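Local coordinates for protein TRAP dicarboxylate transporter-DctP subunit (Rhodobacter sphaeroides, PDB 4PE3) that probably serves as the periplasmic solute-binding component of a TRAP transporter, capturing a substrate for uptake, and is seen here open and without that substrate, at residues A[165-170]-A[302-307]; A[182-187]-A[310-315]. All coordinates share one frame; numbering follows the deposited sequence.

Contact 1 (A[165-170]-A[302-307]); sequences TVEDLK and DEERAK. With ZN (zinc ion), chain N.
E304 lays its carboxylate alongside T165, with OE1 3.4 Å from T165 CB, and turns the same oxygen to the next backbone amide. V166 N donates to E304 OE1 at 3.1 Å with an N-H...O angle of 162°, arriving from above the carboxylate plane, 38° out of it. A side chain folded at chi2 (-60°) lets the acid reach back to this loop from helix 302-320. The loop itself is tightened by an ST motif, in which T165 OG1 accepts from D168 N, and it continues as a 3-10 turn over 167-169 on the way to strand 173-175. K307, one helical turn after E304, has the length to span two acids: NZ meets the syn lone pair of E167 OE1 at 2.9 Å. It also reaches E304 OE2 at 2.9 Å, on the syn side but slightly out of plane. E304 OE2 and E303 OE2 bind a zinc ion. A glutamine in place of E304 would probably leave K307 with one less anionic mate and weaken that zinc site. V166, a compact branched residue, rests CG2 against E304 O at 3.5 Å. In the same 3-10 turn D168 binds another zinc ion, through OD2 at 2.3 Å and more loosely through OD1.

Contact 2 (A[182-187]-A[310-315]); sequences ANVFAA and GIARGE
E315 OE2, paired in a salt bridge with K318 of the same helix, lies 3.9 Å from A187 CB, while E315 OE1 sits 3.4 Å from N183 CB. The carboxylate thus spans residues one turn apart on helix 180-187. The bend of E315 at chi2 (-60°) curls the acid back over this helix and sets its CD 3.8 Å from N183 O, a carbonyl already used by A187 N within the helix. A glutamate suits the place because its methylenes can pack against a neighbouring helix while its charged end finds K318.

V184 makes one part of the apolar contact. With CG1 anti to the backbone N (chi1 170°), its two methyls divide the work: CG1 touches A312 CB at 3.9 Å and CG2 meets E315 CB at 3.8 Å. A312 adds a single methyl, small enough for the backbones to come close, the CA atoms of V184 and A312 being 5.3 Å apart. Farther along, I311 presses CG2 onto the end of helix 180-187, 3.8 Å from A187 C, where another alanine leaves space for a branched partner.

Helix 180-187 connects the adjacent parallel strands 173-175 and 191-193 in a beta-alpha-beta crossover, and helix 302-320 runs across it. The local axes approach to 8.7 Å with 125° between their directions, so the patch is short and involves three residues from each side. V184 also touches V113, and F185, on the side away from helix 302-320, stacks edge-to-face with H238.

No hydrogen bond joins the two segments: methyls and methylenes fit against each other, and the one acid at the interface is probably balanced by a lysine of its own helix, so shape rather than polar pairing sets how they meet.

Overall arrangement
Both contacts draw on helix 302-320, contact 1 at its first turns and contact 2 about two turns later, with centres 12 Å apart. They meet directly: V166 of contact 1 touches I311 of contact 2, and L169 packs on F185, so apolar residues run between them. Each is partly buried, with V166 and V184 on the inner side, but their chemistry differs. Contact 1 fastens a loop to the helix start through a salt-bridge network and a backbone amide, with a zinc ion bound on each side, as fits a more outlying place, about 21 Å from the chain's centre. Contact 2, at about 18 Å, joins two helices mainly through aliphatic groups, without interhelical polar bonds.

Contact 1 (A[165-170]-A[302-307])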
loop_
_atom_site.group_PDB
_atom_site.type_symbol
_atom_site.label_atom_id
_atom_site.label_comp_id
_atom_site.label_asym_id
_atom_site.label_seq_id
_atom_site.Cartn_x
_atom_site.Cartn_y
_atom_site.Cartn_z
ATOM N N THR A 165 21.854 -1.807 -7.716
ATOM C CA THR A 165 21.556 -0.584 -8.462
ATOM C C THR A 165 20.385 -0.827 -9.409
ATOM O O THR A 165 20.064 -1.982 -9.734
ATOM C CB THR A 165 22.743 -0.127 -9.310
ATOM O OG1 THR A 165 22.925 -1.071 -10.370
ATOM C CG2 THR A 165 24.023 0.008 -8.461
ATOM N N VAL A 166 19.771 0.253 -9.884
ATOM C CA VAL A 166 18.718 0.117 -10.853
ATOM C C VAL A 166 19.223 -0.553 -12.120
ATOM O O VAL A 166 18.493 -1.295 -12.775
ATOM C CB VAL A 166 18.095 1.472 -11.174
ATOM C CG1 VAL A 166 17.066 1.332 -12.256
ATOM C CG2 VAL A 166 17.496 2.090 -9.928
ATOM N N GLU A 167 20.478 -0.271 -12.476
ATOM C CA GLU A 167 21.091 -0.863 -13.648
ATOM C C GLU A 167 21.114 -2.391 -13.578
ATOM O O GLU A 167 21.051 -3.069 -14.609
ATOM C CB GLU A 167 22.530 -0.335 -13.801
ATOM C CG GLU A 167 22.658 1.128 -14.303
ATOM C CD GLU A 167 22.395 2.197 -13.234
ATOM O OE1 GLU A 167 22.276 1.896 -12.030
ATOM O OE2 GLU A 167 22.318 3.381 -13.613
ATOM N N ASP A 168 21.203 -2.934 -12.365
ATOM C CA ASP A 168 21.196 -4.379 -12.195
ATOM C C ASP A 168 19.882 -5.028 -12.646
ATOM O O ASP A 168 19.836 -6.229 -12.855
ATOM C CB ASP A 168 21.519 -4.751 -10.752
ATOM C CG ASP A 168 22.964 -4.450 -10.360
ATOM O OD1 ASP A 168 23.890 -4.458 -11.224
ATOM O OD2 ASP A 168 23.212 -4.214 -9.161
ATOM N N LEU A 169 18.817 -4.259 -12.813
ATOM C CA LEU A 169 17.550 -4.834 -13.240
ATOM C C LEU A 169 17.488 -5.172 -14.727
ATOM O O LEU A 169 16.599 -5.901 -15.167
ATOM C CB LEU A 169 16.426 -3.855 -12.919
ATOM C CG LEU A 169 16.095 -3.631 -11.448
ATOM C CD1 LEU A 169 15.084 -2.465 -11.338
ATOM C CD2 LEU A 169 15.563 -4.889 -10.784
ATOM N N LYS A 170 18.432 -4.655 -15.510
ATOM C CA LYS A 170 18.366 -4.815 -16.951
ATOM C C LYS A 170 18.438 -6.291 -17.286
ATOM O O LYS A 170 19.343 -7.007 -16.826
ATOM C CB LYS A 170 19.488 -4.034 -17.648
ATOM C CG LYS A 170 19.277 -2.534 -17.602
ATOM C CD LYS A 170 20.418 -1.776 -18.273
ATOM C CE LYS A 170 20.141 -0.287 -18.362
ATOM N NZ LYS A 170 19.885 0.334 -17.030
ATOM N N ASP A 302 19.963 5.547 -0.913
ATOM C CA ASP A 302 19.041 6.622 -1.243
ATOM C C ASP A 302 19.145 7.050 -2.712
ATOM O O ASP A 302 18.131 7.346 -3.349
ATOM C CB ASP A 302 19.290 7.836 -0.348
ATOM C CG ASP A 302 18.887 7.595 1.086
ATOM O OD1 ASP A 302 18.244 6.562 1.369
ATOM O OD2 ASP A 302 19.194 8.457 1.933
ATOM N N GLU A 303 20.372 7.147 -3.214
ATOM C CA GLU A 303 20.598 7.524 -4.608
ATOM C C GLU A 303 19.995 6.533 -5.593
ATOM O O GLU A 303 19.413 6.915 -6.596
ATOM C CB GLU A 303 22.099 7.710 -4.905
ATOM C CG GLU A 303 23.061 6.725 -4.210
ATOM C CD GLU A 303 23.760 5.734 -5.163
ATOM O OE1 GLU A 303 23.602 5.843 -6.398
ATOM O OE2 GLU A 303 24.482 4.831 -4.680
ATOM N N GLU A 304 20.113 5.240 -5.303
ATOM C CA GLU A 304 19.558 4.250 -6.208
ATOM C C GLU A 304 18.023 4.285 -6.136
ATOM O O GLU A 304 17.344 4.142 -7.136
ATOM C CB GLU A 304 20.122 2.852 -5.914
ATOM C CG GLU A 304 21.604 2.730 -6.244
ATOM C CD GLU A 304 21.884 3.002 -7.678
ATOM O OE1 GLU A 304 21.024 2.717 -8.546
ATOM O OE2 GLU A 304 22.990 3.519 -7.937
ATOM N N ARG A 305 17.486 4.510 -4.955
ATOM C CA ARG A 305 16.047 4.628 -4.807
ATOM C C ARG A 305 15.522 5.854 -5.554
ATOM O O ARG A 305 14.469 5.813 -6.191
ATOM C CB ARG A 305 15.689 4.667 -3.328
ATOM C CG ARG A 305 15.959 3.319 -2.638
ATOM C CD ARG A 305 15.694 3.385 -1.176
ATOM N NE ARG A 305 16.084 2.143 -0.511
ATOM C CZ ARG A 305 15.322 1.060 -0.380
ATOM N NH1 ARG A 305 14.091 1.069 -0.844
ATOM N NH2 ARG A 305 15.809 0.003 0.261
ATOM N N ALA A 306 16.261 6.966 -5.484
ATOM C CA ALA A 306 15.889 8.170 -6.244
ATOM C C ALA A 306 15.955 7.897 -7.749
ATOM O O ALA A 306 15.104 8.362 -8.498
ATOM C CB ALA A 306 16.792 9.349 -5.874
ATOM N N LYS A 307 16.943 7.126 -8.188
ATOM C CA LYS A 307 17.016 6.740 -9.587
ATOM C C LYS A 307 15.791 5.894 -9.973
ATOM O O LYS A 307 15.210 6.077 -11.038
ATOM C CB LYS A 307 18.335 6.008 -9.870
ATOM C CG LYS A 307 19.507 6.967 -10.030
ATOM C CD LYS A 307 20.859 6.273 -9.872
ATOM C CE LYS A 307 20.995 5.105 -10.790
ATOM N NZ LYS A 307 22.347 4.465 -10.634
HETATM ZN ZN ZN N . 25.546 -4.251 -9.126
HETATM O O HOH W 1 25.378 -6.225 -7.501
#

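Contact 2 (A[182-187]-A[310-315])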
loop_
_atom_site.group_PDB
_atom_site.type_symbol
_atom_site.label_atom_id
_atom_site.label_comp_id
_atom_site.label_asym_id
_atom_site.label_seq_id
_atom_site.Cartn_x
_atom_site.Cartn_y
_atom_site.Cartn_z
ATOM N N ALA A 182 4.406 -3.996 -13.693
ATOM C CA ALA A 182 5.099 -4.516 -14.863
ATOM C C ALA A 182 5.653 -3.387 -15.740
ATOM O O ALA A 182 6.778 -3.506 -16.257
ATOM C CB ALA A 182 4.185 -5.412 -15.684
ATOM N N ASN A 183 4.875 -2.317 -15.928
ATOM C CA ASN A 183 5.286 -1.252 -16.824
ATOM C C ASN A 183 6.507 -0.512 -16.301
ATOM O O ASN A 183 7.378 -0.139 -17.093
ATOM C CB ASN A 183 4.125 -0.300 -17.094
ATOM C CG ASN A 183 3.030 -0.953 -17.912
ATOM O OD1 ASN A 183 3.259 -1.958 -18.584
ATOM N ND2 ASN A 183 1.826 -0.388 -17.856
ATOM N N VAL A 184 6.605 -0.322 -14.988
ATOM C CA VAL A 184 7.791 0.268 -14.376
ATOM C C VAL A 184 9.000 -0.664 -14.519
ATOM O O VAL A 184 10.083 -0.219 -14.914
ATOM C CB VAL A 184 7.549 0.644 -12.910
ATOM C CG1 VAL A 184 8.827 1.038 -12.210
ATOM C CG2 VAL A 184 6.556 1.807 -12.837
ATOM N N PHE A 185 8.843 -1.958 -14.242
ATOM C CA PHE A 185 9.970 -2.872 -14.425
ATOM C C PHE A 185 10.431 -2.898 -15.873
ATOM O O PHE A 185 11.635 -2.884 -16.124
ATOM C CB PHE A 185 9.697 -4.276 -13.849
ATOM C CG PHE A 185 9.896 -4.339 -12.361
ATOM C CD1 PHE A 185 11.167 -4.241 -11.827
ATOM C CD2 PHE A 185 8.833 -4.459 -11.488
ATOM C CE1 PHE A 185 11.372 -4.285 -10.464
ATOM C CE2 PHE A 185 9.056 -4.491 -10.118
ATOM C CZ PHE A 185 10.316 -4.390 -9.619
ATOM N N ALA A 186 9.499 -2.893 -16.822
ATOM C CA ALA A 186 9.878 -2.813 -18.234
ATOM C C ALA A 186 10.614 -1.519 -18.568
ATOM O O ALA A 186 11.565 -1.539 -19.345
ATOM C CB ALA A 186 8.674 -2.963 -19.111
ATOM N N ALA A 187 10.174 -0.401 -17.995
ATOM C CA ALA A 187 10.835 0.872 -18.227
ATOM C C ALA A 187 12.266 0.854 -17.675
ATOM O O ALA A 187 13.147 1.563 -18.179
ATOM C CB ALA A 187 10.027 1.982 -17.576
ATOM N N GLY A 310 12.829 8.023 -10.576
ATOM C CA GLY A 310 12.909 8.731 -11.838
ATOM C C GLY A 310 12.455 7.865 -12.994
ATOM O O GLY A 310 11.785 8.326 -13.910
ATOM N N ILE A 311 12.810 6.588 -12.961
ATOM C CA ILE A 311 12.342 5.692 -14.001
ATOM C C ILE A 311 10.825 5.535 -13.878
ATOM O O ILE A 311 10.100 5.601 -14.857
ATOM C CB ILE A 311 13.037 4.327 -13.910
ATOM C CG1 ILE A 311 14.465 4.465 -14.419
ATOM C CG2 ILE A 311 12.314 3.300 -14.742
ATOM C CD1 ILE A 311 15.487 3.903 -13.501
ATOM N N ALA A 312 10.359 5.320 -12.657
ATOM C CA ALA A 312 8.944 5.090 -12.411
ATOM C C ALA A 312 8.110 6.306 -12.816
ATOM O O ALA A 312 6.995 6.166 -13.337
ATOM C CB ALA A 312 8.740 4.754 -10.953
ATOM N N ARG A 313 8.665 7.488 -12.597
ATOM C CA ARG A 313 7.957 8.738 -12.885
ATOM C C ARG A 313 7.511 8.802 -14.340
ATOM O O ARG A 313 6.440 9.308 -14.646
ATOM C CB ARG A 313 8.834 9.942 -12.553
ATOM C CG ARG A 313 8.135 11.313 -12.733
ATOM C CD ARG A 313 9.118 12.377 -13.208
ATOM N NE ARG A 313 9.782 11.978 -14.443
ATOM C CZ ARG A 313 9.220 11.993 -15.650
ATOM N NH1 ARG A 313 7.975 12.400 -15.797
ATOM N NH2 ARG A 313 9.916 11.590 -16.711
ATOM N N GLY A 314 8.344 8.317 -15.253
ATOM C CA GLY A 314 7.955 8.277 -16.650
ATOM C C GLY A 314 6.679 7.475 -16.864
ATOM O O GLY A 314 5.851 7.797 -17.715
ATOM N N GLU A 315 6.505 6.423 -16.076
ATOM C CA GLU A 315 5.283 5.629 -16.139
ATOM C C GLU A 315 4.133 6.310 -15.402
ATOM O O GLU A 315 3.004 6.258 -15.875
ATOM C CB GLU A 315 5.510 4.196 -15.648
ATOM C CG GLU A 315 6.468 3.435 -16.553
ATOM C CD GLU A 315 5.968 3.319 -17.983
ATOM O OE1 GLU A 315 4.808 2.876 -18.174
ATOM O OE2 GLU A 315 6.745 3.626 -18.915
#